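Local coordinates for methionine-binding lipoprotein MetQ (Bacillus subtilis subsp. subtilis, PDB 4GOT) that binds methionine and probably delivers it, as the solute-binding lipoprotein, to the membrane permease of the MetNPQ ABC importer, at residues E7-A12 / K36-S41; K22-L27 / M224-S229; Y46-A51 / T74-V79; L110-A115 / K157-L162. One frame throughout, in Å; residues are numbered along the deposited sequence.

Contact 1. Residues E7-A12 / K36-S41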
loop_
_atom_site.group_PDB
_atom_site.type_symbol
_atom_site.label_atom_id
_atom_site.label_comp_id
_atom_site.label_asym_id
_atom_site.label_seq_id
_atom_site.Cartn_x
_atom_site.Cartn_y
_atom_site.Cartn_z
ATOM N N GLU A 7 11.834 9.724 21.782
ATOM C CA GLU A 7 11.684 10.122 20.367
ATOM C C GLU A 7 11.367 8.883 19.524
ATOM O O GLU A 7 11.983 7.826 19.681
ATOM C CB GLU A 7 12.955 10.787 19.849
ATOM C CG GLU A 7 12.913 11.198 18.383
ATOM C CD GLU A 7 14.274 11.738 17.882
ATOM O OE1 GLU A 7 15.317 11.030 18.043
ATOM O OE2 GLU A 7 14.298 12.872 17.324
ATOM N N ILE A 8 10.391 9.020 18.641
ATOM C CA ILE A 8 9.998 7.945 17.784
ATOM C C ILE A 8 10.440 8.361 16.393
ATOM O O ILE A 8 9.955 9.383 15.865
ATOM C CB ILE A 8 8.459 7.752 17.772
ATOM C CG1 ILE A 8 7.855 7.775 19.187
ATOM C CG2 ILE A 8 8.115 6.448 17.062
ATOM C CD1 ILE A 8 6.316 7.761 19.195
ATOM N N VAL A 9 11.361 7.590 15.811
ATOM C CA VAL A 9 11.842 7.790 14.416
ATOM C C VAL A 9 11.101 6.792 13.517
ATOM O O VAL A 9 11.141 5.575 13.742
ATOM C CB VAL A 9 13.401 7.667 14.298
ATOM C CG1 VAL A 9 13.907 7.996 12.895
ATOM C CG2 VAL A 9 14.074 8.547 15.340
ATOM N N VAL A 10 10.390 7.314 12.514
ATOM C CA VAL A 10 9.580 6.476 11.635
ATOM C C VAL A 10 9.913 6.725 10.145
ATOM O O VAL A 10 9.898 7.884 9.696
ATOM C CB VAL A 10 8.068 6.753 11.849
ATOM C CG1 VAL A 10 7.230 5.718 11.112
ATOM C CG2 VAL A 10 7.746 6.778 13.333
ATOM N N ALA A 11 10.162 5.653 9.387
ATOM C CA ALA A 11 10.296 5.751 7.902
ATOM C C ALA A 11 8.907 5.521 7.318
ATOM O O ALA A 11 8.244 4.539 7.711
ATOM C CB ALA A 11 11.320 4.770 7.331
ATOM N N ALA A 12 8.455 6.477 6.487
ATOM C CA ALA A 12 7.102 6.487 5.885
ATOM C C ALA A 12 7.143 7.003 4.442
ATOM O O ALA A 12 7.939 7.904 4.086
ATOM C CB ALA A 12 6.136 7.336 6.704
ATOM N N LYS A 36 10.287 11.929 14.502
ATOM C CA LYS A 36 11.162 12.218 13.369
ATOM C C LYS A 36 10.670 11.322 12.243
ATOM O O LYS A 36 10.489 10.122 12.450
ATOM C CB LYS A 36 12.622 11.929 13.762
ATOM C CG LYS A 36 13.676 12.636 12.932
ATOM C CD LYS A 36 14.916 12.964 13.762
ATOM C CE LYS A 36 16.206 12.479 13.102
ATOM N NZ LYS A 36 16.477 13.109 11.777
ATOM N N VAL A 37 10.359 11.917 11.091
ATOM C CA VAL A 37 9.888 11.162 9.910
ATOM C C VAL A 37 10.917 11.189 8.762
ATOM O O VAL A 37 11.391 12.260 8.371
ATOM C CB VAL A 37 8.524 11.680 9.395
ATOM C CG1 VAL A 37 7.975 10.731 8.332
ATOM C CG2 VAL A 37 7.547 11.827 10.576
ATOM N N LYS A 38 11.290 10.000 8.289
ATOM C CA LYS A 38 12.143 9.813 7.109
ATOM C C LYS A 38 11.309 9.266 5.933
ATOM O O LYS A 38 10.590 8.244 6.091
ATOM C CB LYS A 38 13.290 8.811 7.416
ATOM C CG LYS A 38 14.114 9.119 8.666
ATOM C CD LYS A 38 15.036 10.296 8.452
ATOM C CE LYS A 38 15.655 10.801 9.755
ATOM N NZ LYS A 38 16.828 9.993 10.199
ATOM N N VAL A 39 11.392 9.925 4.771
ATOM C CA VAL A 39 10.725 9.420 3.538
ATOM C C VAL A 39 11.858 8.774 2.709
ATOM O O VAL A 39 12.945 9.351 2.594
ATOM C CB VAL A 39 10.034 10.557 2.734
ATOM C CG1 VAL A 39 9.381 9.993 1.501
ATOM C CG2 VAL A 39 9.012 11.354 3.586
ATOM N N LEU A 40 11.612 7.597 2.138
ATOM C CA LEU A 40 12.658 6.861 1.375
ATOM C C LEU A 40 12.220 6.731 -0.099
ATOM O O LEU A 40 11.033 6.897 -0.405
ATOM C CB LEU A 40 12.959 5.503 2.051
ATOM C CG LEU A 40 13.439 5.626 3.509
ATOM C CD1 LEU A 40 13.509 4.228 4.088
ATOM C CD2 LEU A 40 14.816 6.373 3.606
ATOM N N SER A 41 13.148 6.452 -1.005
ATOM C CA SER A 41 12.841 6.511 -2.462
ATOM C C SER A 41 12.060 5.324 -3.024
ATOM O O SER A 41 11.470 5.434 -4.092
ATOM C CB SER A 41 14.095 6.724 -3.299
ATOM O OG SER A 41 15.153 5.870 -2.919
#
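V9 pairs with K36, V10 with V37 and A11 with K38 in parallel register, the two strand axes coming within 4.6 Å of each other at 24°. Four backbone hydrogen bonds alternate along them: K36 N to I8 O, V10 N to K36 O (2.8 Å), K38 N to V10 O, and A12 N to K38 O (2.8 Å). Between these bonds sit CA-H...O contacts, the closest from A11 CA to K38 O at 3.1 Å.

On the face with V9 and A11, V9 CG2 lies alongside K36 CB at 4.0 Å, both side chains pointing the same way. The E7 carboxylate rests on the aliphatic part of K36, with OE2 3.6 Å from CD; since K36 NZ stands 6.0 Å from E7 OE2, this is packing and not a salt bridge. Further on, A11 CB meets L40 CD1 at 4.0 Å. V10 and V37 project from the other face. There CG1 of V37, set opposite its own backbone N (chi1 -171°), reaches A12 CB.

The strands are the two beta strands of a beta-alpha-beta unit, and its helix 14-29 packs over the V10 and A12 face through L21 and H17. Helix 44-51 covers the other face, with Y46 on A11 and A49 on L40. Strand 34-38 edges the sheet, while 7-12 continues inward to strand 57-62.

Contact 2. Residues K22-L27 / M224-S229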
loop_
_atom_site.group_PDB
_atom_site.type_symbol
_atom_site.label_atom_id
_atom_site.label_comp_id
_atom_site.label_asym_id
_atom_site.label_seq_id
_atom_site.Cartn_x
_atom_site.Cartn_y
_atom_site.Cartn_z
ATOM N N LYS A 22 2.669 13.648 10.444
ATOM C CA LYS A 22 2.827 15.055 10.754
ATOM C C LYS A 22 1.574 15.552 11.472
ATOM O O LYS A 22 1.672 16.369 12.383
ATOM C CB LYS A 22 3.119 15.860 9.499
ATOM C CG LYS A 22 3.352 17.349 9.691
ATOM C CD LYS A 22 3.439 18.027 8.312
ATOM C CE LYS A 22 4.046 19.431 8.354
ATOM N NZ LYS A 22 3.013 20.492 8.312
ATOM N N GLU A 23 0.398 15.065 11.091
ATOM C CA GLU A 23 -0.810 15.445 11.847
ATOM C C GLU A 23 -0.768 14.883 13.307
ATOM O O GLU A 23 -1.172 15.576 14.233
ATOM C CB GLU A 23 -2.083 15.029 11.096
ATOM C CG GLU A 23 -3.361 15.662 11.616
ATOM C CD GLU A 23 -3.545 17.126 11.193
ATOM O OE1 GLU A 23 -2.657 17.722 10.535
ATOM O OE2 GLU A 23 -4.619 17.669 11.521
ATOM N N ALA A 24 -0.254 13.656 13.484
ATOM C CA ALA A 24 -0.112 12.978 14.790
ATOM C C ALA A 24 0.950 13.626 15.695
ATOM O O ALA A 24 0.915 13.429 16.918
ATOM C CB ALA A 24 0.219 11.484 14.619
ATOM N N GLU A 25 1.867 14.409 15.134
ATOM C CA GLU A 25 2.975 14.998 15.939
ATOM C C GLU A 25 2.586 15.801 17.223
ATOM O O GLU A 25 3.143 15.569 18.273
ATOM C CB GLU A 25 3.916 15.842 15.057
ATOM C CG GLU A 25 5.046 16.504 15.834
ATOM C CD GLU A 25 6.170 17.042 14.955
ATOM O OE1 GLU A 25 5.918 17.443 13.785
ATOM O OE2 GLU A 25 7.314 17.074 15.459
ATOM N N PRO A 26 1.641 16.745 17.130
ATOM C CA PRO A 26 1.242 17.458 18.353
ATOM C C PRO A 26 0.493 16.595 19.383
ATOM O O PRO A 26 0.580 16.872 20.596
ATOM C CB PRO A 26 0.360 18.619 17.845
ATOM C CG PRO A 26 0.103 18.357 16.408
ATOM C CD PRO A 26 1.093 17.356 15.907
ATOM N N LEU A 27 -0.227 15.582 18.902
ATOM C CA LEU A 27 -0.874 14.635 19.772
ATOM C C LEU A 27 0.154 13.721 20.510
ATOM O O LEU A 27 -0.035 13.371 21.695
ATOM C CB LEU A 27 -1.935 13.815 19.002
ATOM C CG LEU A 27 -3.022 14.603 18.234
ATOM C CD1 LEU A 27 -3.938 13.573 17.563
ATOM C CD2 LEU A 27 -3.842 15.539 19.096
HETATM N N MSE A 224 0.451 4.129 18.301
HETATM C CA MSE A 224 -0.774 3.433 17.913
HETATM C C MSE A 224 -1.994 4.145 18.446
HETATM O O MSE A 224 -2.976 4.272 17.749
HETATM C CB MSE A 224 -0.775 1.977 18.406
HETATM C CG MSE A 224 0.312 1.110 17.789
HETATM SE SE MSE A 224 0.527 1.397 15.868
HETATM C CE MSE A 224 -1.202 0.757 15.252
ATOM N N GLU A 225 -1.905 4.608 19.696
ATOM C CA GLU A 225 -2.948 5.394 20.346
ATOM C C GLU A 225 -3.321 6.652 19.561
ATOM O O GLU A 225 -4.481 6.920 19.315
ATOM C CB GLU A 225 -2.526 5.788 21.761
ATOM C CG GLU A 225 -2.909 4.784 22.829
ATOM C CD GLU A 225 -2.613 5.259 24.263
ATOM O OE1 GLU A 225 -2.167 6.420 24.463
ATOM O OE2 GLU A 225 -2.826 4.462 25.203
ATOM N N VAL A 226 -2.341 7.471 19.217
ATOM C CA VAL A 226 -2.620 8.665 18.419
ATOM C C VAL A 226 -3.198 8.322 17.025
ATOM O O VAL A 226 -4.170 8.972 16.579
ATOM C CB VAL A 226 -1.382 9.581 18.284
ATOM C CG1 VAL A 226 -1.681 10.702 17.306
ATOM C CG2 VAL A 226 -0.998 10.150 19.649
ATOM N N LEU A 227 -2.646 7.297 16.371
ATOM C CA LEU A 227 -3.074 6.933 14.991
ATOM C C LEU A 227 -4.502 6.332 14.944
ATOM O O LEU A 227 -5.139 6.219 13.856
ATOM C CB LEU A 227 -2.086 5.994 14.317
ATOM C CG LEU A 227 -0.693 6.515 14.036
ATOM C CD1 LEU A 227 0.216 5.383 13.525
ATOM C CD2 LEU A 227 -0.720 7.700 13.083
ATOM N N HIS A 228 -5.017 6.003 16.108
ATOM C CA HIS A 228 -6.449 5.567 16.213
ATOM C C HIS A 228 -7.317 6.607 16.868
ATOM O O HIS A 228 -8.486 6.354 17.096
ATOM C CB HIS A 228 -6.550 4.194 16.880
ATOM C CG HIS A 228 -6.050 3.137 15.977
ATOM N ND1 HIS A 228 -6.857 2.568 15.016
ATOM C CD2 HIS A 228 -4.793 2.672 15.747
ATOM C CE1 HIS A 228 -6.119 1.765 14.256
ATOM N NE2 HIS A 228 -4.861 1.819 14.673
ATOM N N SER A 229 -6.761 7.791 17.164
ATOM C CA SER A 229 -7.600 8.869 17.774
ATOM C C SER A 229 -8.732 9.324 16.826
ATOM O O SER A 229 -8.642 9.158 15.595
ATOM C CB SER A 229 -6.738 10.077 18.164
ATOM O OG SER A 229 -6.197 10.730 17.027
#
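V226 turns both its methyls to segment 22-27 of helix 14-29. With CG1 opposite the backbone N (chi1 173°), that methyl sits in the notch between A24 and L27, 3.6 Å from L27 CB, while CG2 lies 3.8 Å from the same L27 CB. The 3.4 Å approach of V226 CG1 to A24 CB is tighter than ordinary van der Waals contact, but V226 was modelled in two conformers, so that closeness is doubtful. K31 and L28 also touch this valine.

The CB of L227 is directed away from helix 14-29, yet its CD2 still reaches A24 CB at 4.2 Å. The same leucine touches I20 and, beneath, I208 of strand 206-211. The contact thus joins helix 14-29, the connection of the first beta-alpha-beta unit, to helix 218-227 near the C terminus, both resting on the six-stranded sheet of one lobe of a periplasmic-binding-protein fold. No hydrogen bond crosses between the two segments, and the small A24 allows the backbones to approach, its CA 6.2 Å from V226 CA.

S229 then ends the segment as the N-cap of helix 230-239. Chi1 of 67° tucks OG between the backbone N and carbonyl carbon, where it donates to V226 O (2.7 Å) in the carbonyl plane and receives I232 N. V226 O is gripped a second time, by S229 N at 2.9 Å. Without the hydroxyl, as with an alanine here, I232 N would probably lose its side-chain cap and V226 O one of its two donors. S229 OG also lies 3.7 Å from L27 CD1.

Contact 3. Residues Y46-A51 / T74-V79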
loop_
_atom_site.group_PDB
_atom_site.type_symbol
_atom_site.label_atom_id
_atom_site.label_comp_id
_atom_site.label_asym_id
_atom_site.label_seq_id
_atom_site.Cartn_x
_atom_site.Cartn_y
_atom_site.Cartn_z
ATOM N N TYR A 46 12.312 0.498 3.136
ATOM C CA TYR A 46 11.688 0.783 4.432
ATOM C C TYR A 46 11.972 -0.326 5.464
ATOM O O TYR A 46 12.384 -0.032 6.559
ATOM C CB TYR A 46 10.188 1.018 4.239
ATOM C CG TYR A 46 9.905 2.323 3.524
ATOM C CD1 TYR A 46 9.877 2.403 2.138
ATOM C CD2 TYR A 46 9.701 3.503 4.243
ATOM C CE1 TYR A 46 9.656 3.639 1.487
ATOM C CE2 TYR A 46 9.506 4.725 3.603
ATOM C CZ TYR A 46 9.470 4.801 2.234
ATOM O OH TYR A 46 9.203 6.032 1.635
ATOM N N ASN A 47 11.775 -1.593 5.105
ATOM C CA ASN A 47 12.069 -2.709 6.019
ATOM C C ASN A 47 13.551 -2.857 6.280
ATOM O O ASN A 47 13.968 -3.213 7.400
ATOM C CB ASN A 47 11.472 -4.003 5.483
ATOM C CG ASN A 47 9.984 -4.082 5.742
ATOM O OD1 ASN A 47 9.493 -3.521 6.748
ATOM N ND2 ASN A 47 9.251 -4.759 4.860
ATOM N N LYS A 48 14.366 -2.553 5.267
ATOM C CA LYS A 48 15.822 -2.540 5.444
ATOM C C LYS A 48 16.256 -1.528 6.513
ATOM O O LYS A 48 17.090 -1.852 7.384
ATOM C CB LYS A 48 16.542 -2.265 4.123
ATOM C CG LYS A 48 18.064 -2.364 4.235
ATOM C CD LYS A 48 18.694 -2.632 2.879
ATOM C CE LYS A 48 20.044 -3.307 3.010
ATOM N NZ LYS A 48 20.910 -2.522 3.927
ATOM N N ALA A 49 15.690 -0.320 6.458
ATOM C CA ALA A 49 16.043 0.749 7.422
ATOM C C ALA A 49 15.677 0.307 8.858
ATOM O O ALA A 49 16.461 0.474 9.792
ATOM C CB ALA A 49 15.362 2.073 7.033
ATOM N N LEU A 50 14.500 -0.315 9.007
ATOM C CA LEU A 50 14.028 -0.790 10.297
ATOM C C LEU A 50 14.913 -1.888 10.827
ATOM O O LEU A 50 15.407 -1.789 11.924
ATOM C CB LEU A 50 12.583 -1.303 10.177
ATOM C CG LEU A 50 11.814 -1.791 11.407
ATOM C CD1 LEU A 50 11.831 -0.781 12.553
ATOM C CD2 LEU A 50 10.389 -2.159 10.960
ATOM N N ALA A 51 15.142 -2.926 10.025
ATOM C CA ALA A 51 16.051 -4.024 10.381
ATOM C C ALA A 51 17.470 -3.520 10.708
ATOM O O ALA A 51 18.144 -4.066 11.592
ATOM C CB ALA A 51 16.116 -5.054 9.263
ATOM N N THR A 74 15.739 -13.440 5.449
ATOM C CA THR A 74 15.649 -14.114 6.766
ATOM C C THR A 74 16.285 -13.312 7.916
ATOM O O THR A 74 16.033 -13.620 9.079
ATOM C CB THR A 74 16.282 -15.523 6.741
ATOM O OG1 THR A 74 17.534 -15.449 6.062
ATOM C CG2 THR A 74 15.357 -16.528 6.016
ATOM N N ASP A 75 17.097 -12.301 7.580
ATOM C CA ASP A 75 17.632 -11.353 8.582
ATOM C C ASP A 75 16.587 -10.347 9.131
ATOM O O ASP A 75 16.814 -9.734 10.159
ATOM C CB ASP A 75 18.834 -10.567 8.015
ATOM C CG ASP A 75 20.098 -11.395 7.939
ATOM O OD1 ASP A 75 20.156 -12.463 8.577
ATOM O OD2 ASP A 75 21.041 -10.963 7.244
ATOM N N TYR A 76 15.451 -10.161 8.456
ATOM C CA TYR A 76 14.382 -9.254 8.963
ATOM C C TYR A 76 13.514 -9.930 10.035
ATOM O O TYR A 76 12.665 -10.771 9.710
ATOM C CB TYR A 76 13.421 -8.824 7.848
ATOM C CG TYR A 76 13.971 -7.948 6.764
ATOM C CD1 TYR A 76 15.289 -7.489 6.796
ATOM C CD2 TYR A 76 13.148 -7.538 5.707
ATOM C CE1 TYR A 76 15.779 -6.677 5.798
ATOM C CE2 TYR A 76 13.637 -6.729 4.696
ATOM C CZ TYR A 76 14.951 -6.290 4.758
ATOM O OH TYR A 76 15.449 -5.467 3.787
ATOM N N LYS A 77 13.698 -9.556 11.297
ATOM C CA LYS A 77 12.852 -10.065 12.385
ATOM C C LYS A 77 11.928 -8.910 12.761
ATOM O O LYS A 77 12.241 -8.121 13.666
ATOM C CB LYS A 77 13.702 -10.508 13.593
ATOM C CG LYS A 77 14.869 -11.434 13.283
ATOM C CD LYS A 77 14.372 -12.734 12.689
ATOM C CE LYS A 77 15.521 -13.683 12.375
ATOM N NZ LYS A 77 15.041 -14.773 11.478
ATOM N N LEU A 78 10.846 -8.770 12.001
ATOM C CA LEU A 78 9.935 -7.649 12.116
ATOM C C LEU A 78 8.572 -8.148 12.575
ATOM O O LEU A 78 8.265 -9.335 12.435
ATOM C CB LEU A 78 9.835 -6.923 10.777
ATOM C CG LEU A 78 11.191 -6.448 10.234
ATOM C CD1 LEU A 78 11.011 -5.707 8.919
ATOM C CD2 LEU A 78 11.860 -5.589 11.285
ATOM N N VAL A 79 7.776 -7.240 13.127
ATOM C CA VAL A 79 6.419 -7.558 13.602
ATOM C C VAL A 79 5.464 -6.414 13.242
ATOM O O VAL A 79 5.873 -5.226 13.169
ATOM C CB VAL A 79 6.381 -7.824 15.144
ATOM C CG1 VAL A 79 7.067 -9.146 15.503
ATOM C CG2 VAL A 79 6.999 -6.665 15.925
#
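Y76 lays its ring against helix 44-51, mostly by van der Waals contact. The N47 carbonyl sits over one face, its oxygen offset toward the rim, and N47 CB packs 3.6 Å from Y76 CE2. A51 CB approaches obliquely, 3.6 Å from Y76 CD1. At the far end, Y76 OH lies across K48, 3.4 Å from both its CA and CB; K48 N is near as well, but at too poor an angle for a hydrogen bond. A serine in place of Y76 would probably open a gap along N47, K48 and A51 and uncover this turn of the helix.

L78 packs with both methyls: CD2 slides past L50 CD2 at 3.7 Å, and CD1 touches the N47 amide, 3.4 Å from OD1. Chi1 of -56° sets CG anti to the carbonyl carbon, and from there the two branches part.

The polar ends of N47 and K48 are bound outside the segments: N47 OD1 accepts from N58 ND2, N47 ND2 donates to Q61 and E69, and K48 NZ forms a salt bridge with D52. Within 74-79, K77 NZ donates to T74 O (2.8 Å), spanning the turn that includes Y76.

The contact packs helix 44-51 against the start of strand 78-86 in the lobe of the six-stranded sheet, the N47 side chain about 7 Å from the bound selenomethionine. Helix 63-72 closes over both segments, through E69 and M70 on Y76 and L66 on N47 and L78. Beneath, L50 rests on A209 and L78 on R211 of strand 206-211.

Contact 4. Residues L110-A115 / K157-L162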
loop_
_atom_site.group_PDB
_atom_site.type_symbol
_atom_site.label_atom_id
_atom_site.label_comp_id
_atom_site.label_asym_id
_atom_site.label_seq_id
_atom_site.Cartn_x
_atom_site.Cartn_y
_atom_site.Cartn_z
ATOM N N LEU A 110 1.063 -4.179 -14.749
ATOM C CA LEU A 110 1.173 -4.583 -13.357
ATOM C C LEU A 110 2.343 -3.856 -12.708
ATOM O O LEU A 110 3.259 -3.407 -13.402
ATOM C CB LEU A 110 1.496 -6.082 -13.301
ATOM C CG LEU A 110 0.504 -7.065 -13.945
ATOM C CD1 LEU A 110 1.057 -8.483 -13.808
ATOM C CD2 LEU A 110 -0.869 -6.937 -13.274
ATOM N N THR A 111 2.317 -3.747 -11.380
ATOM C CA THR A 111 3.538 -3.356 -10.671
ATOM C C THR A 111 4.338 -4.651 -10.492
ATOM O O THR A 111 3.787 -5.767 -10.618
ATOM C CB THR A 111 3.260 -2.584 -9.342
ATOM O OG1 THR A 111 3.106 -3.488 -8.254
ATOM C CG2 THR A 111 2.020 -1.654 -9.441
ATOM N N ASN A 112 5.620 -4.487 -10.196
ATOM C CA ASN A 112 6.532 -5.602 -9.953
ATOM C C ASN A 112 6.586 -6.016 -8.452
ATOM O O ASN A 112 7.422 -6.813 -8.070
ATOM C CB ASN A 112 7.933 -5.290 -10.541
ATOM C CG ASN A 112 8.670 -4.190 -9.794
ATOM O OD1 ASN A 112 8.240 -3.742 -8.735
ATOM N ND2 ASN A 112 9.801 -3.762 -10.345
ATOM N N ASN A 113 5.635 -5.517 -7.647
ATOM C CA ASN A 113 5.483 -5.852 -6.223
ATOM C C ASN A 113 5.004 -7.311 -6.109
ATOM O O ASN A 113 3.810 -7.594 -6.306
ATOM C CB ASN A 113 4.446 -4.858 -5.619
ATOM C CG ASN A 113 4.317 -4.919 -4.114
ATOM O OD1 ASN A 113 4.501 -5.953 -3.471
ATOM N ND2 ASN A 113 3.963 -3.778 -3.540
ATOM N N VAL A 114 5.937 -8.222 -5.830
ATOM C CA VAL A 114 5.655 -9.654 -5.774
ATOM C C VAL A 114 4.453 -9.963 -4.877
ATOM O O VAL A 114 3.547 -10.708 -5.284
ATOM C CB VAL A 114 6.861 -10.456 -5.266
ATOM C CG1 VAL A 114 6.502 -11.933 -5.114
ATOM C CG2 VAL A 114 8.080 -10.265 -6.178
ATOM N N ALA A 115 4.449 -9.375 -3.666
ATOM C CA ALA A 115 3.366 -9.539 -2.691
ATOM C C ALA A 115 1.979 -9.125 -3.183
ATOM O O ALA A 115 0.951 -9.635 -2.681
ATOM C CB ALA A 115 3.711 -8.761 -1.431
ATOM N N LYS A 157 5.512 -5.427 -16.314
ATOM C CA LYS A 157 5.688 -5.048 -14.920
ATOM C C LYS A 157 6.548 -3.821 -14.825
ATOM O O LYS A 157 7.584 -3.767 -15.474
ATOM C CB LYS A 157 6.322 -6.182 -14.100
ATOM C CG LYS A 157 5.401 -7.351 -13.883
ATOM C CD LYS A 157 6.181 -8.632 -13.661
ATOM C CE LYS A 157 5.281 -9.862 -13.755
ATOM N NZ LYS A 157 4.836 -10.177 -12.384
ATOM N N VAL A 158 6.076 -2.850 -14.039
ATOM C CA VAL A 158 6.798 -1.596 -13.789
ATOM C C VAL A 158 6.933 -1.401 -12.271
ATOM O O VAL A 158 6.056 -1.786 -11.510
ATOM C CB VAL A 158 6.043 -0.404 -14.433
ATOM C CG1 VAL A 158 6.672 0.939 -14.064
ATOM C CG2 VAL A 158 6.011 -0.571 -15.971
ATOM N N ALA A 159 8.000 -0.744 -11.838
ATOM C CA ALA A 159 8.143 -0.425 -10.428
ATOM C C ALA A 159 6.916 0.389 -9.971
ATOM O O ALA A 159 6.390 1.187 -10.752
ATOM C CB ALA A 159 9.454 0.326 -10.181
ATOM N N PRO A 160 6.421 0.145 -8.728
ATOM C CA PRO A 160 5.223 0.857 -8.214
ATOM C C PRO A 160 5.475 2.368 -8.147
ATOM O O PRO A 160 4.563 3.164 -8.278
ATOM C CB PRO A 160 4.987 0.240 -6.821
ATOM C CG PRO A 160 6.098 -0.737 -6.624
ATOM C CD PRO A 160 6.804 -1.001 -7.884
ATOM N N GLU A 161 6.753 2.747 -8.029
ATOM C CA GLU A 161 7.140 4.145 -8.021
ATOM C C GLU A 161 6.996 4.846 -9.391
ATOM O O GLU A 161 7.140 6.089 -9.494
ATOM C CB GLU A 161 8.623 4.248 -7.538
ATOM C CG GLU A 161 8.866 3.924 -6.057
ATOM C CD GLU A 161 8.749 2.428 -5.671
ATOM O OE1 GLU A 161 9.060 1.552 -6.541
ATOM O OE2 GLU A 161 8.424 2.142 -4.463
ATOM N N LEU A 162 6.823 4.060 -10.448
ATOM C CA LEU A 162 6.897 4.556 -11.813
ATOM C C LEU A 162 5.657 4.229 -12.609
ATOM O O LEU A 162 5.586 4.647 -13.749
ATOM C CB LEU A 162 8.098 3.925 -12.548
ATOM C CG LEU A 162 9.503 4.404 -12.135
ATOM C CD1 LEU A 162 10.547 3.595 -12.911
ATOM C CD2 LEU A 162 9.709 5.934 -12.272
#
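L110 O takes the backbone N-H of V158 at 2.9 Å, one of the bonds that join strands 107-111 and 154-158 in parallel, and K157 CA leans on the same oxygen. Beside it, L110 CB meets K157 CG at 4.1 Å. Next, the CA of T111 makes a CA-H...O contact with V158 O, while T111 CB packs on P160 CD at 4.1 Å. Chi1 of 88° holds OG1 back over its own chain, where it accepts N113 N: an ST turn, at the point where strand 107-111 ends and the chain leaves the sheet.

N112 N closes the pairing on V158 O (3.0 Å), a bent bond of 135° at N-H, with the donor well above the carbonyl plane. The N112 side chain crosses P160 at about a right angle, OD1 3.2 Å from P160 CD, and N112 CB lies by K157 CB. This leads into N113, which lines the selenomethionine pocket and packs on Y43 and Y65; P160 touches Y43 and another pocket residue, N178.

Strand 154-158 edges its sheet, and 107-111 runs between it and 174-177. Helix 117-126 covers L110 and T111 through M120, while T163 of helix 163-168 packs on T111 and V158.

From the N terminus, contact 1 closes first, bringing strand 34-38 back beside 7-12 after helix 14-29. That helix is gripped in turn by contact 2, whose second segment lies near the C terminus; contacts 1 and 2 therefore cross, and contact 2 makes a loop inside which contacts 3 and 4 are nested. Contact 3 follows contact 1 in series and touches it through Y46, whose OH probably hydrogen-bonds L40 O. Contacts 1 to 3 lie in the lobe of the six-stranded sheet, pairing two strands, packing two helices, and setting helix 44-51 against strand 78-86. Contact 4 belongs to the other lobe's five-stranded sheet, beside the selenomethionine, and brushes contact 1 where E161 meets S41.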